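Local coordinates for AAEL008620-PA odorant-binding protein (Aedes aegypti, PDB 5V13) that binds juvenile hormone in mosquito hemolymph and belongs to the odorant-binding protein family, at residues I165-M168 against F169-C173. Sequence-based numbering, arbitrary orientation.
Sequences IGQM and FVDFC
Two hydrogen bonds tie Q167 and M168 to the first turn of helix 169-177. In the side-chain bond, NE2 of Q167 donates to OD2 of D171 over 2.9 Å with a nearly straight N-H...O angle of 165°. The oxygen lies close to the amide plane, whereas the amide reaches the carboxylate on its anti side, 24° out of that plane. Q167 has an extended chain, CG anti to the backbone N (chi1 -175°), which carries the amide to D171, the two side chains crossing at about a right angle. Because OE1 of Q167 accepts from the backbone N of Q164, both ends of the amide are engaged and its rotation is fixed.

The backbone bond runs from N of F172 to O of M168 at 3.1 Å, the i+4 spacing of an alpha-helix.

Van der Waals contact adds F172: its CA is 3.5 Å from NE2 of Q167, and OE1 of Q167 sits at the ring edge, 4.0 Å from CD1 of F172, the amide nearly perpendicular to the ring. The M168 side chain turns from the helix start onto N262 and Q263 of helix 251-264.

Further along the helix, C173 is disulfide-bonded to C195 of helix 190-199, while D171 packs on K175 of the second subunit. A helix N-terminus is marked by M168 at the N-cap, its carbonyl opening the i+4 bonding, with N of F169 and V170 hydrogen-bonded to OG1 of T265 and OD1 of N262.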
ATOM      1  N   ILE B 165       0.683   7.196   4.191  1.00 12.97           N
ATOM      2  CA  ILE B 165      -0.269   7.897   5.049  1.00 13.99           C
ATOM      3  C   ILE B 165      -0.691   6.942   6.152  1.00 13.44           C
ATOM      4  O   ILE B 165      -0.982   5.769   5.890  1.00 12.66           O
ATOM      5  CB  ILE B 165      -1.477   8.376   4.226  1.00 18.45           C
ATOM      6  CG1 ILE B 165      -1.083   9.534   3.307  1.00 18.40           C
ATOM      7  CG2 ILE B 165      -2.657   8.787   5.149  1.00 18.12           C
ATOM      8  CD1 ILE B 165      -2.109   9.763   2.160  1.00 18.68           C
ATOM      9  N   GLY B 166      -0.690   7.423   7.401  1.00 15.75           N
ATOM     10  CA  GLY B 166      -1.065   6.582   8.525  1.00 19.88           C
ATOM     11  C   GLY B 166       0.034   5.678   9.070  1.00 21.97           C
ATOM     12  O   GLY B 166      -0.164   5.057  10.124  1.00 20.46           O
ATOM     13  N   GLN B 167       1.167   5.565   8.386  1.00 12.22           N
ATOM     14  CA  GLN B 167       2.310   4.797   8.880  1.00 13.39           C
ATOM     15  C   GLN B 167       3.226   5.682   9.716  1.00 16.90           C
ATOM     16  O   GLN B 167       3.490   6.833   9.352  1.00 12.23           O
ATOM     17  CB  GLN B 167       3.113   4.207   7.715  1.00 14.47           C
ATOM     18  CG  GLN B 167       4.269   3.286   8.165  1.00 13.49           C
ATOM     19  CD  GLN B 167       5.045   2.708   6.986  1.00 14.30           C
ATOM     20  OE1 GLN B 167       4.987   3.246   5.887  1.00 14.50           O
ATOM     21  NE2 GLN B 167       5.781   1.620   7.218  1.00 12.22           N
ATOM     22  N   MET B 168       3.713   5.147  10.836  1.00 15.54           N
ATOM     23  CA  MET B 168       4.636   5.912  11.668  1.00 15.11           C
ATOM     24  C   MET B 168       6.059   5.740  11.157  1.00 18.11           C
ATOM     25  O   MET B 168       6.398   4.726  10.549  1.00 12.27           O
ATOM     26  CB  MET B 168       4.566   5.475  13.131  1.00 18.72           C
ATOM     27  CG  MET B 168       3.204   5.685  13.762  1.00 19.17           C
ATOM     28  SD  MET B 168       3.134   5.164  15.498  1.00 20.79           S
ATOM     29  CE  MET B 168       1.393   4.822  15.696  1.00 23.38           C
ATOM     30  N   PHE B 169       6.904   6.734  11.448  1.00 15.05           N
ATOM     31  CA  PHE B 169       8.249   6.726  10.892  1.00 15.26           C
ATOM     32  C   PHE B 169       9.120   5.629  11.492  1.00 15.61           C
ATOM     33  O   PHE B 169       9.958   5.059  10.785  1.00 16.51           O
ATOM     34  CB  PHE B 169       8.916   8.096  11.050  1.00 13.36           C
ATOM     35  CG  PHE B 169       9.170   8.767   9.725  1.00 16.60           C
ATOM     36  CD1 PHE B 169       9.920   8.123   8.749  1.00 16.59           C
ATOM     37  CD2 PHE B 169       8.617  10.000   9.429  1.00 17.62           C
ATOM     38  CE1 PHE B 169      10.127   8.702   7.505  1.00 17.97           C
ATOM     39  CE2 PHE B 169       8.819  10.583   8.190  1.00 15.22           C
ATOM     40  CZ  PHE B 169       9.572   9.930   7.227  1.00 15.06           C
ATOM     41  N   VAL B 170       8.969   5.319  12.780  1.00 11.58           N
ATOM     42  CA  VAL B 170       9.829   4.269  13.329  1.00 15.21           C
ATOM     43  C   VAL B 170       9.563   2.942  12.621  1.00 16.33           C
ATOM     44  O   VAL B 170      10.502   2.243  12.216  1.00 12.95           O
ATOM     45  CB  VAL B 170       9.662   4.148  14.853  1.00 16.90           C
ATOM     46  CG1 VAL B 170      10.395   2.885  15.358  1.00 16.42           C
ATOM     47  CG2 VAL B 170      10.228   5.371  15.521  1.00 15.26           C
ATOM     48  N   ASP B 171       8.284   2.602  12.425  1.00 15.74           N
ATOM     49  CA  ASP B 171       7.916   1.383  11.701  1.00 19.34           C
ATOM     50  C   ASP B 171       8.508   1.370  10.298  1.00 20.48           C
ATOM     51  O   ASP B 171       9.025   0.342   9.837  1.00 14.80           O
ATOM     52  CB  ASP B 171       6.391   1.256  11.619  1.00 17.11           C
ATOM     53  CG  ASP B 171       5.944   0.012  10.839  1.00 23.00           C
ATOM     54  OD1 ASP B 171       6.085  -1.105  11.374  1.00 25.14           O
ATOM     55  OD2 ASP B 171       5.457   0.143   9.695  1.00 22.16           O
ATOM     56  N   PHE B 172       8.382   2.492   9.583  1.00 13.88           N
ATOM     57  CA  PHE B 172       8.967   2.603   8.250  1.00 15.81           C
ATOM     58  C   PHE B 172      10.469   2.349   8.289  1.00 13.65           C
ATOM     59  O   PHE B 172      11.015   1.618   7.451  1.00 11.23           O
ATOM     60  CB  PHE B 172       8.657   3.994   7.683  1.00 19.15           C
ATOM     61  CG  PHE B 172       9.375   4.304   6.417  1.00 15.61           C
ATOM     62  CD1 PHE B 172       8.847   3.911   5.190  1.00 11.46           C
ATOM     63  CD2 PHE B 172      10.579   4.995   6.436  1.00 17.08           C
ATOM     64  CE1 PHE B 172       9.525   4.187   4.014  1.00 20.12           C
ATOM     65  CE2 PHE B 172      11.251   5.277   5.263  1.00 21.13           C
ATOM     66  CZ  PHE B 172      10.718   4.867   4.049  1.00 20.17           C
ATOM     67  N   CYS B 173      11.157   2.946   9.262  1.00 11.41           N
ATOM     68  CA  CYS B 173      12.610   2.821   9.319  1.00 15.79           C
ATOM     69  C   CYS B 173      13.039   1.425   9.753  1.00 18.52           C
ATOM     70  O   CYS B 173      14.056   0.914   9.270  1.00 14.65           O
ATOM     71  CB  CYS B 173      13.182   3.880  10.246  1.00 18.44           C
ATOM     72  SG  CYS B 173      12.914   5.521   9.567  1.00 19.40           S
TER